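Local coordinates for protein putative methyltransferase (Porphyromonas gingivalis, PDB 3LL7) that probably acts as a methyltransferase, at residues A[251-263]-A[268-280]. Numbering follows the deposited sequence.
Sequences IPPEKVPIHAINL and TVIPFIFTMEEER. With FMT (formic acid), chain E; FMT (formic acid), chain I.
I258 and F274 form a hydrogen-bonded pair of an antiparallel beta hairpin. I258 N reaches F274 O at 2.8 Å, almost straight at the hydrogen (173°), and F274 N returns a bond to I258 O. A260 and F272 repeat this two-bond pattern.

I258 CB lies against F274 CE2. I258 CG2 meets F274 CE2 at 3.6 Å. I258 CG1 stands beside the backbone N (chi1 -57°) and passes F274 O; beyond it I258 CD1 touches M276 CG at 3.8 Å and lies near the selenium of this selenomethionine. On the other face of the hairpin, H259 and I273 run side by side. I273 CG1 sits over one face of the H259 imidazole, 3.9 Å from its centroid, a CH-pi contact.

Past the strands, E277 N binds E254 O. K255 NZ makes a salt bridge with E277 OE1 at 2.9 Å, and a water joins K255 NZ to the other carboxylate oxygen, E277 OE2. T275 N-caps the helix, its OG1 accepting from E278 N.

Strand 258-263 also pairs in parallel with strand 225-233, where H229 stacks on H259. The I258 and F274 face packs on helix 299-304, and M276 touches W216 of helix 215-221.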
# COMPACT_ATOMS: atom_id res chain seq x y z
N ILE A 251 7.54 14.14 19.64
CA ILE A 251 6.50 15.01 19.08
C ILE A 251 5.18 14.51 19.64
O ILE A 251 4.89 13.32 19.52
CB ILE A 251 6.41 14.88 17.54
CG1 ILE A 251 7.75 15.23 16.89
CG2 ILE A 251 5.31 15.79 16.96
CD1 ILE A 251 7.84 14.85 15.43
N PRO A 252 4.37 15.41 20.23
CA PRO A 252 3.08 14.90 20.70
C PRO A 252 2.27 14.39 19.50
O PRO A 252 2.50 14.83 18.36
CB PRO A 252 2.45 16.11 21.41
CG PRO A 252 3.11 17.31 20.83
CD PRO A 252 4.51 16.86 20.41
N PRO A 253 1.37 13.42 19.73
CA PRO A 253 0.69 12.70 18.67
C PRO A 253 -0.06 13.61 17.69
O PRO A 253 -0.02 13.40 16.47
CB PRO A 253 -0.27 11.79 19.45
CG PRO A 253 0.52 11.48 20.71
CD PRO A 253 1.04 12.86 21.06
N GLU A 254 -0.68 14.66 18.22
CA GLU A 254 -1.46 15.58 17.38
C GLU A 254 -0.58 16.42 16.46
O GLU A 254 -1.07 17.00 15.52
CB GLU A 254 -2.33 16.50 18.25
CG GLU A 254 -1.55 17.57 19.00
CD GLU A 254 -1.06 17.18 20.41
OE1 GLU A 254 -1.04 15.97 20.78
OE2 GLU A 254 -0.68 18.11 21.16
N LYS A 255 0.72 16.46 16.76
CA LYS A 255 1.69 17.21 15.96
C LYS A 255 2.55 16.34 15.04
O LYS A 255 3.36 16.86 14.28
CB LYS A 255 2.62 18.01 16.87
CG LYS A 255 1.93 19.17 17.53
CD LYS A 255 2.93 19.98 18.35
CE LYS A 255 2.24 21.02 19.20
NZ LYS A 255 1.79 22.17 18.39
N VAL A 256 2.38 15.02 15.11
CA VAL A 256 3.13 14.16 14.18
C VAL A 256 2.73 14.44 12.72
O VAL A 256 1.54 14.39 12.39
CB VAL A 256 2.94 12.68 14.51
CG1 VAL A 256 3.54 11.78 13.40
CG2 VAL A 256 3.64 12.37 15.88
N PRO A 257 3.72 14.73 11.84
CA PRO A 257 3.43 14.92 10.42
C PRO A 257 2.88 13.65 9.76
O PRO A 257 3.52 12.59 9.80
CB PRO A 257 4.81 15.23 9.81
CG PRO A 257 5.63 15.75 10.96
CD PRO A 257 5.14 15.00 12.16
N ILE A 258 1.70 13.77 9.15
CA ILE A 258 1.07 12.70 8.38
C ILE A 258 1.22 13.03 6.91
O ILE A 258 0.81 14.11 6.45
CB ILE A 258 -0.42 12.58 8.75
CG1 ILE A 258 -0.57 12.32 10.27
CG2 ILE A 258 -1.09 11.46 7.97
CD1 ILE A 258 -1.98 12.57 10.79
N HIS A 259 1.79 12.07 6.16
CA HIS A 259 1.95 12.22 4.72
C HIS A 259 0.93 11.35 3.99
O HIS A 259 0.93 10.11 4.17
CB HIS A 259 3.33 11.72 4.28
CG HIS A 259 4.47 12.54 4.79
ND1 HIS A 259 4.62 12.89 6.12
CD2 HIS A 259 5.53 13.07 4.13
CE1 HIS A 259 5.73 13.60 6.25
NE2 HIS A 259 6.30 13.72 5.06
N ALA A 260 0.11 11.96 3.14
CA ALA A 260 -0.86 11.19 2.37
C ALA A 260 -0.38 11.20 0.96
O ALA A 260 -0.20 12.28 0.36
CB ALA A 260 -2.29 11.81 2.50
N ILE A 261 -0.13 10.02 0.41
CA ILE A 261 0.43 10.00 -0.94
C ILE A 261 -0.22 8.96 -1.81
O ILE A 261 -0.51 7.86 -1.36
CB ILE A 261 1.94 9.89 -0.94
CG1 ILE A 261 2.51 10.31 -2.34
CG2 ILE A 261 2.37 8.52 -0.47
CD1 ILE A 261 3.95 10.83 -2.30
N ASN A 262 -0.46 9.33 -3.06
CA ASN A 262 -1.09 8.43 -4.00
C ASN A 262 -0.08 8.19 -5.09
O ASN A 262 0.10 9.06 -5.93
CB ASN A 262 -2.39 9.06 -4.56
CG ASN A 262 -3.18 8.10 -5.42
OD1 ASN A 262 -3.26 6.91 -5.13
ND2 ASN A 262 -3.80 8.62 -6.50
N LEU A 263 0.57 7.03 -5.08
CA LEU A 263 1.63 6.73 -6.07
C LEU A 263 1.04 6.45 -7.45
O LEU A 263 0.08 5.69 -7.56
CB LEU A 263 2.51 5.56 -5.60
CG LEU A 263 3.11 5.77 -4.22
CD1 LEU A 263 3.87 4.52 -3.73
CD2 LEU A 263 3.99 7.03 -4.17
N THR A 268 7.96 10.82 -9.85
CA THR A 268 7.77 12.00 -9.01
C THR A 268 6.29 12.34 -8.79
O THR A 268 5.55 12.53 -9.77
CB THR A 268 8.51 13.19 -9.62
N VAL A 269 5.88 12.35 -7.51
CA VAL A 269 4.62 12.94 -6.99
C VAL A 269 4.89 13.51 -5.57
O VAL A 269 5.81 13.09 -4.87
CB VAL A 269 3.41 11.92 -6.95
CG1 VAL A 269 2.29 12.41 -6.01
CG2 VAL A 269 2.85 11.65 -8.35
N ILE A 270 4.05 14.46 -5.18
CA ILE A 270 4.24 15.31 -4.01
C ILE A 270 3.25 14.89 -2.89
O ILE A 270 2.08 14.75 -3.17
CB ILE A 270 3.98 16.79 -4.50
CG1 ILE A 270 4.93 17.16 -5.64
CG2 ILE A 270 3.99 17.79 -3.39
CD1 ILE A 270 6.38 16.82 -5.41
N PRO A 271 3.73 14.67 -1.64
CA PRO A 271 2.78 14.25 -0.59
C PRO A 271 1.90 15.40 -0.11
O PRO A 271 2.32 16.56 -0.20
CB PRO A 271 3.70 13.84 0.56
CG PRO A 271 4.93 14.72 0.39
CD PRO A 271 5.10 14.82 -1.13
N PHE A 272 0.71 15.08 0.39
CA PHE A 272 -0.05 16.05 1.18
C PHE A 272 0.36 15.85 2.63
O PHE A 272 0.15 14.78 3.20
CB PHE A 272 -1.55 15.77 1.00
CG PHE A 272 -2.43 16.84 1.56
CD1 PHE A 272 -2.92 17.84 0.72
CD2 PHE A 272 -2.72 16.87 2.92
CE1 PHE A 272 -3.71 18.86 1.22
CE2 PHE A 272 -3.53 17.91 3.44
CZ PHE A 272 -4.02 18.91 2.58
N ILE A 273 1.00 16.85 3.23
CA ILE A 273 1.48 16.68 4.60
C ILE A 273 0.67 17.58 5.54
O ILE A 273 0.47 18.77 5.25
CB ILE A 273 2.96 17.07 4.71
CG1 ILE A 273 3.81 16.31 3.65
CG2 ILE A 273 3.50 16.85 6.14
CD1 ILE A 273 5.29 16.77 3.68
N PHE A 274 0.20 17.01 6.64
CA PHE A 274 -0.58 17.78 7.62
C PHE A 274 -0.43 17.14 9.00
O PHE A 274 0.31 16.16 9.16
CB PHE A 274 -2.08 17.85 7.19
CG PHE A 274 -2.84 16.56 7.40
CD1 PHE A 274 -3.87 16.50 8.35
CD2 PHE A 274 -2.53 15.39 6.64
CE1 PHE A 274 -4.57 15.29 8.55
CE2 PHE A 274 -3.21 14.20 6.87
CZ PHE A 274 -4.24 14.16 7.85
N THR A 275 -1.12 17.69 10.00
CA THR A 275 -1.14 17.11 11.35
C THR A 275 -2.57 17.07 11.85
O THR A 275 -3.43 17.83 11.38
CB THR A 275 -0.34 17.97 12.35
OG1 THR A 275 -0.93 19.28 12.45
CG2 THR A 275 1.11 18.10 11.91
N MSE A 276 -2.83 16.19 12.81
CA MSE A 276 -4.16 16.07 13.36
C MSE A 276 -4.56 17.37 14.05
O MSE A 276 -5.74 17.75 14.02
CB MSE A 276 -4.26 14.90 14.34
CG MSE A 276 -4.32 13.54 13.65
SE MSE A 276 -5.59 13.49 12.15
CE MSE A 276 -7.28 13.94 12.97
N GLU A 277 -3.58 18.05 14.66
CA GLU A 277 -3.82 19.33 15.32
C GLU A 277 -4.38 20.33 14.31
O GLU A 277 -5.32 21.07 14.62
CB GLU A 277 -2.54 19.91 15.93
CG GLU A 277 -2.76 21.25 16.59
CD GLU A 277 -1.51 21.85 17.16
OE1 GLU A 277 -0.41 21.59 16.64
OE2 GLU A 277 -1.62 22.59 18.16
N GLU A 278 -3.76 20.38 13.13
CA GLU A 278 -4.22 21.28 12.07
C GLU A 278 -5.62 20.90 11.66
O GLU A 278 -6.52 21.76 11.63
CB GLU A 278 -3.26 21.25 10.86
CG GLU A 278 -3.75 22.06 9.66
CD GLU A 278 -2.79 21.95 8.50
OE1 GLU A 278 -1.98 20.98 8.49
OE2 GLU A 278 -2.83 22.81 7.60
N GLU A 279 -5.84 19.63 11.33
CA GLU A 279 -7.19 19.15 10.96
C GLU A 279 -8.25 19.54 11.97
O GLU A 279 -9.32 19.97 11.60
CB GLU A 279 -7.19 17.63 10.76
CG GLU A 279 -8.56 16.99 10.39
CD GLU A 279 -9.13 17.39 9.03
OE1 GLU A 279 -8.38 17.89 8.16
OE2 GLU A 279 -10.35 17.16 8.79
N ARG A 280 -7.94 19.39 13.25
CA ARG A 280 -8.93 19.66 14.31
C ARG A 280 -9.18 21.15 14.54
O ARG A 280 -10.29 21.53 14.90
CB ARG A 280 -8.44 19.02 15.61
CG ARG A 280 -8.77 17.55 15.64
CD ARG A 280 -7.88 16.75 16.58
NE ARG A 280 -7.90 15.35 16.15
CZ ARG A 280 -7.39 14.34 16.83
NH1 ARG A 280 -6.81 14.54 18.01
NH2 ARG A 280 -7.47 13.11 16.33
C FMT E . -1.19 13.13 -3.37
O1 FMT E . -1.39 13.54 -2.21
O2 FMT E . -0.30 12.34 -3.74
C FMT I . -3.30 11.91 -7.27
O1 FMT I . -3.15 13.06 -6.84
O2 FMT I . -4.39 11.36 -7.31
O HOH W 1 -0.69 14.32 13.71
O HOH W 2 -0.12 24.02 19.88